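Local coordinates for VMB-1 (Vibrio alginolyticus, PDB 6JV4), which belongs to the subclass B1 metallo-beta-lactamases and probably hydrolyses beta-lactams to substituted beta-amino acids with the help of zinc, at residues 19-24 against 156-161; 43-48 against 132-137; 63-68 against 91-96. All coordinates share one frame; numbering follows the deposited sequence.

Interaction 1 (19-24 against 156-161); sequences DNVYQH and EKILFG
Val21 and Glu156 face each other across the contact. The CG2 methyl of Val21 comes to 3.8 Å from Glu156 CD. The carboxylate oxygens are slightly farther from Val21 CG2, with OE2 at 4.0 Å and OE1 at 4.2 Å. The methyl therefore lies over the carboxylate carbon rather than beside either oxygen. A bend in the Glu156 chain at CB-CG (chi2 82°) turns the carboxylate to this place.

The other methyl of Val21 works in a different direction. CG1 stands opposite the backbone N (chi1 -176°) and points at Ile158. The ends of the two side chains meet, tip to tip, with Val21 CG1 4.0 Å from Ile158 CD1. Leu153, on strand 150-153, also packs on Val21. Lys157 and Ile158 form a G1 beta bulge facing Leu153.

Asn20 meets the same carboxylate at about a right angle. Its amide plane is turned 79° from the carboxylate plane, and the contact is through its CB, 4.0 Å from Glu156 OE2. A water completes the link. It donates a hydrogen bond of 2.6 Å to Glu156 OE2 and accepts a weak one of 3.4 Å from Asn20 N.

No direct hydrogen bond joins 19-24 to 156-161. The inner part of the contact is held by van der Waals packing between aliphatic groups of the two sheets. The charged group, Glu156, sits at the partly exposed end. It rests its carboxylate on a valine methyl while a water solvates OE2, which is consistent with a carboxylate that stays ionised.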
ATOM      1  N   ASP A  19     -15.682   4.888  -9.483  1.00 20.48           N
ATOM      2  CA  ASP A  19     -16.882   4.297  -8.854  1.00 21.69           C
ATOM      3  C   ASP A  19     -16.519   3.137  -7.947  1.00 18.92           C
ATOM      4  O   ASP A  19     -17.227   2.909  -6.980  1.00 20.89           O
ATOM      5  CB  ASP A  19     -17.857   3.779  -9.920  1.00 28.37           C
ATOM      6  CG  ASP A  19     -18.630   4.911 -10.556  1.00 30.46           C
ATOM      7  OD1 ASP A  19     -18.754   5.983  -9.913  1.00 31.27           O
ATOM      8  OD2 ASP A  19     -19.043   4.737 -11.702  1.00 36.46           O
ATOM      9  N   ASN A  20     -15.451   2.410  -8.269  1.00 16.95           N
ATOM     10  CA  ASN A  20     -15.118   1.168  -7.531  1.00 16.12           C
ATOM     11  C   ASN A  20     -13.873   1.372  -6.636  1.00 13.79           C
ATOM     12  O   ASN A  20     -13.455   0.389  -6.050  1.00 13.78           O
ATOM     13  CB  ASN A  20     -14.931   0.011  -8.503  1.00 17.51           C
ATOM     14  CG  ASN A  20     -16.226  -0.293  -9.226  1.00 23.09           C
ATOM     15  OD1 ASN A  20     -17.254  -0.458  -8.586  1.00 23.62           O
ATOM     16  ND2 ASN A  20     -16.186  -0.319 -10.549  1.00 25.37           N
ATOM     17  N   VAL A  21     -13.229   2.542  -6.661  1.00 12.81           N
ATOM     18  CA  VAL A  21     -11.910   2.708  -5.987  1.00 11.63           C
ATOM     19  C   VAL A  21     -11.960   3.980  -5.141  1.00 11.12           C
ATOM     20  O   VAL A  21     -12.074   5.079  -5.731  1.00 13.07           O
ATOM     21  CB  VAL A  21     -10.746   2.719  -6.998  1.00 11.54           C
ATOM     22  CG1 VAL A  21      -9.391   2.779  -6.306  1.00 11.44           C
ATOM     23  CG2 VAL A  21     -10.757   1.475  -7.891  1.00 12.13           C
ATOM     24  N   TYR A  22     -11.712   3.846  -3.839  1.00 10.90           N
ATOM     25  CA  TYR A  22     -11.572   4.986  -2.926  1.00 11.41           C
ATOM     26  C   TYR A  22     -10.166   4.964  -2.342  1.00 11.29           C
ATOM     27  O   TYR A  22      -9.596   3.877  -2.169  1.00 10.46           O
ATOM     28  CB  TYR A  22     -12.614   4.913  -1.821  1.00 12.97           C
ATOM     29  CG  TYR A  22     -13.996   5.242  -2.333  1.00 15.96           C
ATOM     30  CD1 TYR A  22     -14.568   6.490  -2.114  1.00 18.58           C
ATOM     31  CD2 TYR A  22     -14.717   4.287  -3.030  1.00 19.24           C
ATOM     32  CE1 TYR A  22     -15.850   6.780  -2.573  1.00 21.42           C
ATOM     33  CE2 TYR A  22     -16.007   4.558  -3.479  1.00 21.49           C
ATOM     34  CZ  TYR A  22     -16.556   5.807  -3.262  1.00 22.91           C
ATOM     35  OH  TYR A  22     -17.828   6.044  -3.724  1.00 25.73           O
ATOM     36  N   GLN A  23      -9.645   6.150  -2.145  1.00 10.05           N
ATOM     37  CA  GLN A  23      -8.396   6.360  -1.431  1.00  9.21           C
ATOM     38  C   GLN A  23      -8.728   6.608   0.035  1.00  9.65           C
ATOM     39  O   GLN A  23      -9.383   7.618   0.334  1.00 10.71           O
ATOM     40  CB  GLN A  23      -7.671   7.530  -2.070  1.00  9.39           C
ATOM     41  CG  GLN A  23      -6.319   7.886  -1.453  1.00  9.40           C
ATOM     42  CD  GLN A  23      -5.774   9.140  -2.106  1.00 10.34           C
ATOM     43  OE1 GLN A  23      -6.433   9.779  -2.917  1.00 11.23           O
ATOM     44  NE2 GLN A  23      -4.557   9.530  -1.793  1.00 10.30           N
ATOM     45  N   HIS A  24      -8.208   5.814   0.952  1.00  9.24           N
ATOM     46  CA  HIS A  24      -8.298   6.115   2.401  1.00  8.88           C
ATOM     47  C   HIS A  24      -7.024   6.812   2.871  1.00  9.19           C
ATOM     48  O   HIS A  24      -5.946   6.491   2.384  1.00  8.56           O
ATOM     49  CB  HIS A  24      -8.602   4.907   3.269  1.00  9.58           C
ATOM     50  CG  HIS A  24      -7.602   3.802   3.343  1.00  9.07           C
ATOM     51  ND1 HIS A  24      -6.438   3.872   4.139  1.00  8.77           N
ATOM     52  CD2 HIS A  24      -7.689   2.529   2.880  1.00  9.33           C
ATOM     53  CE1 HIS A  24      -5.823   2.686   4.063  1.00  9.08           C
ATOM     54  NE2 HIS A  24      -6.591   1.848   3.332  1.00  8.88           N
ATOM     55  N   GLU A 156      -9.077   0.200 -14.016  1.00 12.00           N
ATOM     56  CA  GLU A 156      -8.934   1.669 -13.889  1.00 12.18           C
ATOM     57  C   GLU A 156      -7.516   2.167 -14.225  1.00 11.04           C
ATOM     58  O   GLU A 156      -7.308   3.409 -14.235  1.00 12.07           O
ATOM     59  CB  GLU A 156      -9.211   2.038 -12.436  1.00 12.14           C
ATOM     60  CG  GLU A 156     -10.599   1.681 -11.974  1.00 12.83           C
ATOM     61  CD  GLU A 156     -10.920   0.268 -11.536  1.00 14.50           C
ATOM     62  OE1 GLU A 156     -10.002  -0.580 -11.445  1.00 15.09           O
ATOM     63  OE2 GLU A 156     -12.126   0.004 -11.346  1.00 15.01           O
ATOM     64  N   LYS A 157      -6.582   1.269 -14.436  1.00 10.03           N
ATOM     65  CA  LYS A 157      -5.147   1.552 -14.687  1.00 10.37           C
ATOM     66  C   LYS A 157      -4.618   2.354 -13.488  1.00 10.17           C
ATOM     67  O   LYS A 157      -3.821   3.301 -13.660  1.00 10.87           O
ATOM     68  CB  LYS A 157      -4.937   2.304 -16.002  1.00 11.46           C
ATOM     69  CG  LYS A 157      -5.620   1.697 -17.232  1.00 12.03           C
ATOM     70  CD  LYS A 157      -5.130   0.305 -17.479  1.00 13.18           C
ATOM     71  CE  LYS A 157      -5.761  -0.365 -18.690  1.00 14.82           C
ATOM     72  NZ  LYS A 157      -7.189  -0.643 -18.439  1.00 14.91           N
ATOM     73  N   ILE A 158      -4.997   1.916 -12.294  1.00  9.60           N
ATOM     74  CA  ILE A 158      -4.465   2.507 -11.040  1.00  9.06           C
ATOM     75  C   ILE A 158      -3.397   1.575 -10.511  1.00  8.44           C
ATOM     76  O   ILE A 158      -3.698   0.382 -10.264  1.00  8.92           O
ATOM     77  CB  ILE A 158      -5.561   2.761 -10.021  1.00  9.05           C
ATOM     78  CG1 ILE A 158      -6.536   3.817 -10.536  1.00  9.71           C
ATOM     79  CG2 ILE A 158      -4.938   3.130  -8.663  1.00  8.97           C
ATOM     80  CD1 ILE A 158      -7.784   3.946  -9.728  1.00 11.23           C
ATOM     81  N   LEU A 159      -2.225   2.125 -10.248  1.00  7.87           N
ATOM     82  CA  LEU A 159      -1.159   1.334  -9.616  1.00  8.47           C
ATOM     83  C   LEU A 159      -0.988   1.839  -8.184  1.00  7.83           C
ATOM     84  O   LEU A 159      -0.609   3.033  -8.016  1.00  8.04           O
ATOM     85  CB  LEU A 159       0.147   1.520 -10.388  1.00  8.73           C
ATOM     86  CG  LEU A 159       1.325   0.796  -9.738  1.00  9.60           C
ATOM     87  CD1 LEU A 159       1.098  -0.711  -9.775  1.00  9.85           C
ATOM     88  CD2 LEU A 159       2.623   1.177 -10.477  1.00 11.13           C
ATOM     89  N   PHE A 160      -1.302   1.016  -7.196  1.00  7.04           N
ATOM     90  CA  PHE A 160      -0.973   1.308  -5.767  1.00  6.84           C
ATOM     91  C   PHE A 160       0.476   0.945  -5.521  1.00  6.77           C
ATOM     92  O   PHE A 160       0.865  -0.221  -5.523  1.00  6.53           O
ATOM     93  CB  PHE A 160      -1.864   0.565  -4.770  1.00  6.68           C
ATOM     94  CG  PHE A 160      -1.570   0.995  -3.360  1.00  6.85           C
ATOM     95  CD1 PHE A 160      -1.994   2.237  -2.923  1.00  7.05           C
ATOM     96  CD2 PHE A 160      -0.822   0.198  -2.514  1.00  6.49           C
ATOM     97  CE1 PHE A 160      -1.700   2.672  -1.637  1.00  7.35           C
ATOM     98  CE2 PHE A 160      -0.495   0.645  -1.238  1.00  6.84           C
ATOM     99  CZ  PHE A 160      -0.915   1.886  -0.802  1.00  6.71           C
ATOM    100  N   GLY A 161       1.323   1.961  -5.407  1.00  6.96           N
ATOM    101  CA  GLY A 161       2.765   1.800  -5.213  1.00  7.17           C
ATOM    102  C   GLY A 161       3.154   1.556  -3.764  1.00  7.33           C
ATOM    103  O   GLY A 161       4.163   0.881  -3.488  1.00  7.81           O
TER
HETATM  104  O   HOH W   1     -13.800   2.014 -11.186  1.00 17.26           O

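Interaction 2 (43-48 against 132-137); sequences VINGTE and DGVASV
Asn45, whose side chain meets Val134, has its backbone N bonded to Glu48 O at 2.8 Å. The return bond, from Glu48 N to Asn45 O, is 3.0 Å long. Together they close a type II' beta turn. Gly46 takes the positive phi of 62° that this turn needs at its second position.

Asn45 is two residues on from Val43 and faces 132-137 as Val43 does, while Ile44 between them points away. Asn45 OD1 lies 3.9 Å from Val134 CG2, a plain van der Waals contact made at a slant. Val134 uses its other methyl on Val43. The two valines pass side by side, running opposite ways, and Val43 CG1 touches Val134 CG1 at 3.6 Å. With chi1 near 180° in both, these are the methyls anti to the backbone N.

Ile131 packs on both Val43 and Asn45, and Leu153 adds to the cover of Val43. Val134 and Ala135 form a classic beta bulge facing Ile131.

The arrangement is that of a tight beta hairpin, strands 36-45 and 48-52, packed by its end on the neighbouring sheet. It belongs to the face-to-face pairing of two sheets in the alpha-beta/beta-alpha sandwich of the metallo-beta-lactamase fold.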
ATOM      1  N   VAL A  43     -11.253  -1.121  -2.559  1.00 10.46           N
ATOM      2  CA  VAL A  43     -11.676  -1.597  -3.897  1.00 11.18           C
ATOM      3  C   VAL A  43     -13.003  -2.315  -3.720  1.00 12.36           C
ATOM      4  O   VAL A  43     -13.108  -3.260  -2.891  1.00 12.71           O
ATOM      5  CB  VAL A  43     -10.600  -2.447  -4.581  1.00 11.39           C
ATOM      6  CG1 VAL A  43     -11.052  -2.917  -5.966  1.00 12.22           C
ATOM      7  CG2 VAL A  43      -9.308  -1.674  -4.687  1.00 11.53           C
ATOM      8  N   ILE A  44     -13.967  -1.901  -4.541  1.00 13.31           N
ATOM      9  CA  ILE A  44     -15.361  -2.431  -4.476  1.00 14.99           C
ATOM     10  C   ILE A  44     -15.555  -3.326  -5.696  1.00 14.49           C
ATOM     11  O   ILE A  44     -15.266  -2.865  -6.825  1.00 16.85           O
ATOM     12  CB  ILE A  44     -16.383  -1.291  -4.438  1.00 16.13           C
ATOM     13  CG1 ILE A  44     -16.181  -0.394  -3.221  1.00 19.16           C
ATOM     14  CG2 ILE A  44     -17.823  -1.832  -4.500  1.00 17.61           C
ATOM     15  CD1 ILE A  44     -16.872   0.916  -3.338  1.00 21.71           C
ATOM     16  N   ASN A  45     -16.041  -4.541  -5.439  1.00 15.66           N
ATOM     17  CA  ASN A  45     -16.334  -5.595  -6.431  1.00 15.71           C
ATOM     18  C   ASN A  45     -17.743  -6.135  -6.123  1.00 16.33           C
ATOM     19  O   ASN A  45     -17.884  -6.982  -5.233  1.00 17.93           O
ATOM     20  CB  ASN A  45     -15.260  -6.687  -6.413  1.00 18.56           C
ATOM     21  CG  ASN A  45     -15.437  -7.731  -7.488  1.00 20.57           C
ATOM     22  OD1 ASN A  45     -15.794  -7.372  -8.592  1.00 23.38           O
ATOM     23  ND2 ASN A  45     -15.173  -8.996  -7.199  1.00 19.62           N
ATOM     24  N   GLY A  46     -18.742  -5.603  -6.837  1.00 21.47           N
ATOM     25  CA  GLY A  46     -20.173  -5.873  -6.593  1.00 20.71           C
ATOM     26  C   GLY A  46     -20.540  -5.389  -5.218  1.00 20.50           C
ATOM     27  O   GLY A  46     -20.461  -4.155  -5.008  1.00 24.35           O
ATOM     28  N   THR A  47     -20.898  -6.288  -4.306  1.00 19.98           N
ATOM     29  CA  THR A  47     -21.265  -5.910  -2.919  1.00 23.76           C
ATOM     30  C   THR A  47     -20.107  -6.196  -1.965  1.00 23.01           C
ATOM     31  O   THR A  47     -20.336  -6.077  -0.764  1.00 23.58           O
ATOM     32  CB  THR A  47     -22.540  -6.598  -2.426  1.00 25.17           C
ATOM     33  OG1 THR A  47     -22.320  -8.000  -2.503  1.00 26.00           O
ATOM     34  CG2 THR A  47     -23.738  -6.163  -3.237  1.00 30.56           C
ATOM     35  N   GLU A  48     -18.948  -6.607  -2.484  1.00 18.99           N
ATOM     36  CA  GLU A  48     -17.796  -6.928  -1.613  1.00 19.33           C
ATOM     37  C   GLU A  48     -16.794  -5.771  -1.698  1.00 17.54           C
ATOM     38  O   GLU A  48     -16.604  -5.189  -2.763  1.00 19.90           O
ATOM     39  CB  GLU A  48     -17.174  -8.257  -2.011  1.00 21.10           C
ATOM     40  CG  GLU A  48     -18.177  -9.402  -1.958  1.00 25.15           C
ATOM     41  CD  GLU A  48     -17.581 -10.730  -2.380  1.00 27.17           C
ATOM     42  OE1 GLU A  48     -16.664 -10.739  -3.230  1.00 27.56           O
ATOM     43  OE2 GLU A  48     -18.069 -11.753  -1.872  1.00 33.22           O
ATOM     44  N   ASP A 132     -10.150 -11.412  -8.237  1.00 18.78           N
ATOM     45  CA  ASP A 132     -10.158 -12.001  -9.606  1.00 21.14           C
ATOM     46  C   ASP A 132     -10.618 -10.963 -10.635  1.00 19.22           C
ATOM     47  O   ASP A 132     -11.745 -10.482 -10.529  1.00 18.90           O
ATOM     48  CB  ASP A 132     -11.020 -13.269  -9.639  1.00 25.78           C
ATOM     49  CG  ASP A 132     -10.360 -14.448  -8.934  1.00 34.70           C
ATOM     50  OD1 ASP A 132      -9.099 -14.443  -8.784  1.00 40.58           O
ATOM     51  OD2 ASP A 132     -11.093 -15.386  -8.547  1.00 44.45           O
ATOM     52  N   GLY A 133      -9.734 -10.620 -11.577  1.00 20.25           N
ATOM     53  CA  GLY A 133      -9.994  -9.689 -12.694  1.00 19.80           C
ATOM     54  C   GLY A 133      -9.942  -8.222 -12.282  1.00 19.12           C
ATOM     55  O   GLY A 133     -10.285  -7.353 -13.129  1.00 21.11           O
ATOM     56  N   VAL A 134      -9.636  -7.931 -11.015  1.00 14.44           N
ATOM     57  CA  VAL A 134      -9.836  -6.560 -10.453  1.00 12.27           C
ATOM     58  C   VAL A 134      -8.534  -6.046  -9.827  1.00 11.25           C
ATOM     59  O   VAL A 134      -8.309  -4.848  -9.892  1.00 11.92           O
ATOM     60  CB  VAL A 134     -10.976  -6.554  -9.425  1.00 12.35           C
ATOM     61  CG1 VAL A 134     -11.186  -5.205  -8.754  1.00 12.54           C
ATOM     62  CG2 VAL A 134     -12.258  -6.993 -10.121  1.00 13.53           C
ATOM     63  N   ALA A 135      -7.817  -6.893  -9.102  1.00 10.11           N
ATOM     64  CA  ALA A 135      -6.618  -6.447  -8.360  1.00 10.48           C
ATOM     65  C   ALA A 135      -5.550  -7.527  -8.390  1.00 10.67           C
ATOM     66  O   ALA A 135      -5.811  -8.638  -7.902  1.00 12.19           O
ATOM     67  CB  ALA A 135      -6.945  -6.025  -6.962  1.00 10.68           C
ATOM     68  N   SER A 136      -4.350  -7.149  -8.858  1.00 10.75           N
ATOM     69  CA  SER A 136      -3.198  -8.050  -9.042  1.00 10.88           C
ATOM     70  C   SER A 136      -2.032  -7.576  -8.183  1.00 10.94           C
ATOM     71  O   SER A 136      -1.631  -6.424  -8.350  1.00 10.55           O
ATOM     72  CB  SER A 136      -2.767  -8.080 -10.496  1.00 13.64           C
ATOM     73  OG  SER A 136      -3.904  -8.410 -11.295  1.00 20.78           O
ATOM     74  N   VAL A 137      -1.524  -8.449  -7.345  1.00  9.54           N
ATOM     75  CA  VAL A 137      -0.286  -8.185  -6.553  1.00  9.10           C
ATOM     76  C   VAL A 137       0.934  -8.506  -7.385  1.00  9.27           C
ATOM     77  O   VAL A 137       0.970  -9.538  -8.118  1.00  9.49           O
ATOM     78  CB  VAL A 137      -0.301  -9.026  -5.272  1.00  9.27           C
ATOM     79  CG1 VAL A 137       1.062  -9.045  -4.597  1.00  9.83           C
ATOM     80  CG2 VAL A 137      -1.371  -8.524  -4.330  1.00  9.73           C
TER

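Interaction 3 (63-68 against 91-96); sequences QLIEWI and IPLLND
Leu93 is the first residue of 91-96 to touch 63-68. Its CD2 lies 4.5 Å from Ile65 CD1, a loose contact at the partly exposed side.

Leu94 follows and comes closer. Its CD2 is 4.0 Å from the same Ile65 CD1. The bond from CA to CB in Leu94 runs past the other helix, but the branch end leans back to it. CG lies beside the backbone N (chi1 -63°). CD1 continues the extended chain, and the other branch, CD2, turns to the isoleucine. The two side chains meet at a slant. The extended long branch of Ile65 (chi2 163°) carries CD1 out to the second helix, where it lies near CD2 of both leucines.

Asn95 comes next and bonds through its side chain to Thr101 and Glu117.

The backbones stay well apart, with Ile65 CA and Leu94 CA 9.6 Å from each other. Met51 of strand 48-52 and Leu97 also pack on Ile65, while Leu94 touches Thr54.

No hydrogen bond crosses between 63-68 and 91-96. The two helices are held here by dispersion between methyl groups and by keeping the largely buried side chains from water.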
ATOM      1  N   GLN A  63     -13.384   3.181  11.743  1.00 12.62           N
ATOM      2  CA  GLN A  63     -14.246   4.159  11.025  1.00 13.22           C
ATOM      3  C   GLN A  63     -14.400   3.727   9.559  1.00 14.32           C
ATOM      4  O   GLN A  63     -15.524   3.843   8.990  1.00 14.67           O
ATOM      5  CB  GLN A  63     -13.675   5.561  11.120  1.00 13.97           C
ATOM      6  CG  GLN A  63     -13.744   6.129  12.539  1.00 14.88           C
ATOM      7  CD  GLN A  63     -12.752   7.255  12.713  1.00 15.81           C
ATOM      8  OE1 GLN A  63     -12.124   7.706  11.764  1.00 17.42           O
ATOM      9  NE2 GLN A  63     -12.607   7.759  13.942  1.00 16.09           N
ATOM     10  N   LEU A  64     -13.318   3.207   8.970  1.00 13.49           N
ATOM     11  CA  LEU A  64     -13.374   2.769   7.554  1.00 13.17           C
ATOM     12  C   LEU A  64     -14.328   1.571   7.440  1.00 12.24           C
ATOM     13  O   LEU A  64     -15.129   1.543   6.477  1.00 14.22           O
ATOM     14  CB  LEU A  64     -11.974   2.399   7.063  1.00 13.09           C
ATOM     15  CG  LEU A  64     -11.912   2.010   5.584  1.00 13.06           C
ATOM     16  CD1 LEU A  64     -12.491   3.099   4.695  1.00 13.96           C
ATOM     17  CD2 LEU A  64     -10.480   1.668   5.178  1.00 13.35           C
ATOM     18  N   ILE A  65     -14.239   0.613   8.346  1.00 13.44           N
ATOM     19  CA  ILE A  65     -15.152  -0.575   8.340  1.00 14.99           C
ATOM     20  C   ILE A  65     -16.599  -0.089   8.488  1.00 16.64           C
ATOM     21  O   ILE A  65     -17.484  -0.556   7.717  1.00 16.44           O
ATOM     22  CB  ILE A  65     -14.740  -1.563   9.430  1.00 16.08           C
ATOM     23  CG1 ILE A  65     -13.438  -2.272   9.039  1.00 16.81           C
ATOM     24  CG2 ILE A  65     -15.842  -2.575   9.753  1.00 17.32           C
ATOM     25  CD1 ILE A  65     -12.773  -2.934  10.191  1.00 17.90           C
ATOM     26  N   GLU A  66     -16.851   0.874   9.367  1.00 18.39           N
ATOM     27  CA  GLU A  66     -18.232   1.429   9.553  1.00 20.92           C
ATOM     28  C   GLU A  66     -18.704   2.037   8.234  1.00 18.27           C
ATOM     29  O   GLU A  66     -19.873   1.810   7.835  1.00 19.35           O
ATOM     30  CB  GLU A  66     -18.280   2.473  10.682  1.00 24.87           C
ATOM     31  CG  GLU A  66     -18.155   1.876  12.065  1.00 34.11           C
ATOM     32  CD  GLU A  66     -17.675   2.811  13.177  1.00 45.19           C
ATOM     33  OE1 GLU A  66     -17.225   2.278  14.243  1.00 52.55           O
ATOM     34  OE2 GLU A  66     -17.738   4.070  12.992  1.00 51.78           O
ATOM     35  N   TRP A  67     -17.868   2.824   7.564  1.00 16.83           N
ATOM     36  CA  TRP A  67     -18.244   3.503   6.300  1.00 17.19           C
ATOM     37  C   TRP A  67     -18.554   2.478   5.227  1.00 17.25           C
ATOM     38  O   TRP A  67     -19.586   2.649   4.534  1.00 17.35           O
ATOM     39  CB  TRP A  67     -17.142   4.439   5.831  1.00 18.18           C
ATOM     40  CG  TRP A  67     -17.408   5.099   4.521  1.00 20.25           C
ATOM     41  CD1 TRP A  67     -18.073   6.269   4.306  1.00 21.71           C
ATOM     42  CD2 TRP A  67     -16.911   4.678   3.238  1.00 20.25           C
ATOM     43  NE1 TRP A  67     -18.036   6.599   2.974  1.00 22.64           N
ATOM     44  CE2 TRP A  67     -17.346   5.632   2.294  1.00 22.60           C
ATOM     45  CE3 TRP A  67     -16.189   3.571   2.797  1.00 21.75           C
ATOM     46  CZ2 TRP A  67     -17.048   5.529   0.935  1.00 24.55           C
ATOM     47  CZ3 TRP A  67     -15.909   3.459   1.450  1.00 23.05           C
ATOM     48  CH2 TRP A  67     -16.345   4.416   0.533  1.00 24.08           C
ATOM     49  N   ILE A  68     -17.709   1.452   5.099  1.00 15.17           N
ATOM     50  CA  ILE A  68     -17.930   0.370   4.094  1.00 16.36           C
ATOM     51  C   ILE A  68     -19.291  -0.285   4.358  1.00 17.91           C
ATOM     52  O   ILE A  68     -20.081  -0.414   3.410  1.00 18.16           O
ATOM     53  CB  ILE A  68     -16.774  -0.644   4.103  1.00 14.98           C
ATOM     54  CG1 ILE A  68     -15.492   0.013   3.576  1.00 15.36           C
ATOM     55  CG2 ILE A  68     -17.134  -1.885   3.292  1.00 15.55           C
ATOM     56  CD1 ILE A  68     -14.281  -0.860   3.743  1.00 16.02           C
ATOM     57  N   ILE A  91      -3.714  -5.591  11.152  1.00 12.54           N
ATOM     58  CA  ILE A  91      -3.917  -7.050  10.951  1.00 14.20           C
ATOM     59  C   ILE A  91      -4.644  -7.668  12.156  1.00 14.02           C
ATOM     60  O   ILE A  91      -5.566  -8.477  11.953  1.00 14.22           O
ATOM     61  CB  ILE A  91      -2.583  -7.713  10.612  1.00 13.80           C
ATOM     62  CG1 ILE A  91      -2.175  -7.406   9.163  1.00 13.75           C
ATOM     63  CG2 ILE A  91      -2.633  -9.191  10.854  1.00 13.76           C
ATOM     64  CD1 ILE A  91      -0.861  -8.024   8.812  1.00 14.60           C
ATOM     65  N   PRO A  92      -4.249  -7.394  13.431  1.00 14.44           N
ATOM     66  CA  PRO A  92      -4.897  -8.047  14.558  1.00 15.07           C
ATOM     67  C   PRO A  92      -6.396  -7.761  14.578  1.00 14.30           C
ATOM     68  O   PRO A  92      -7.176  -8.711  14.749  1.00 16.11           O
ATOM     69  CB  PRO A  92      -4.151  -7.483  15.776  1.00 16.67           C
ATOM     70  CG  PRO A  92      -2.776  -7.144  15.222  1.00 16.33           C
ATOM     71  CD  PRO A  92      -3.083  -6.598  13.845  1.00 16.39           C
ATOM     72  N   LEU A  93      -6.791  -6.500  14.408  1.00 14.58           N
ATOM     73  CA  LEU A  93      -8.217  -6.115  14.379  1.00 15.75           C
ATOM     74  C   LEU A  93      -8.915  -6.886  13.267  1.00 15.20           C
ATOM     75  O   LEU A  93     -10.015  -7.412  13.517  1.00 14.53           O
ATOM     76  CB  LEU A  93      -8.373  -4.609  14.176  1.00 17.42           C
ATOM     77  CG  LEU A  93      -9.811  -4.149  14.000  1.00 19.42           C
ATOM     78  CD1 LEU A  93     -10.630  -4.425  15.282  1.00 21.35           C
ATOM     79  CD2 LEU A  93      -9.873  -2.698  13.614  1.00 20.97           C
ATOM     80  N   LEU A  94      -8.350  -6.903  12.047  1.00 13.97           N
ATOM     81  CA  LEU A  94      -9.075  -7.566  10.936  1.00 14.05           C
ATOM     82  C   LEU A  94      -9.172  -9.065  11.217  1.00 15.55           C
ATOM     83  O   LEU A  94     -10.263  -9.662  10.967  1.00 17.48           O
ATOM     84  CB  LEU A  94      -8.358  -7.290   9.612  1.00 15.18           C
ATOM     85  CG  LEU A  94      -8.296  -5.833   9.177  1.00 18.51           C
ATOM     86  CD1 LEU A  94      -7.543  -5.683   7.860  1.00 16.85           C
ATOM     87  CD2 LEU A  94      -9.647  -5.196   9.042  1.00 20.46           C
ATOM     88  N   ASN A  95      -8.121  -9.659  11.754  1.00 15.20           N
ATOM     89  CA  ASN A  95      -8.114 -11.115  12.049  1.00 16.90           C
ATOM     90  C   ASN A  95      -9.187 -11.389  13.124  1.00 17.31           C
ATOM     91  O   ASN A  95      -9.956 -12.364  12.958  1.00 17.28           O
ATOM     92  CB  ASN A  95      -6.723 -11.588  12.437  1.00 17.22           C
ATOM     93  CG  ASN A  95      -5.782 -11.774  11.253  1.00 18.01           C
ATOM     94  OD1 ASN A  95      -6.190 -11.667  10.077  1.00 16.97           O
ATOM     95  ND2 ASN A  95      -4.508 -11.973  11.577  1.00 16.27           N
ATOM     96  N   ASP A  96      -9.280 -10.521  14.119  1.00 18.90           N
ATOM     97  CA  ASP A  96     -10.327 -10.595  15.183  1.00 21.65           C
ATOM     98  C   ASP A  96     -11.740 -10.509  14.613  1.00 22.48           C
ATOM     99  O   ASP A  96     -12.583 -11.246  15.160  1.00 22.29           O
ATOM    100  CB  ASP A  96     -10.130  -9.525  16.243  1.00 23.24           C
ATOM    101  CG  ASP A  96      -9.009  -9.841  17.195  1.00 26.09           C
ATOM    102  OD1 ASP A  96      -8.545 -10.989  17.172  1.00 32.85           O
ATOM    103  OD2 ASP A  96      -8.618  -8.938  17.951  1.00 30.34           O
TER

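Overall arrangement
Interactions 1 and 2 are neighbours, with centres 11 Å apart. Both join the seven-stranded sheet to the five-stranded sheet, through the adjacent strands 21-30 and 36-45. A probable hydrogen bond from Ile44 N to Asn20 O (2.8 Å) ties them together. Interaction 3 pairs two helices, and its centre lies 19 Å from interaction 1 and 18 Å from interaction 2. It still touches interaction 1, where Trp67 packs on Tyr22 and Leu64 on His24. Along the chain, interaction 1 encloses interaction 2, which encloses interaction 3. Interactions 1 and 2 thus pack the two sheets on each other, and interaction 3 joins helices, of which 58-70 packs on the seven-stranded sheet, away from the two-zinc site.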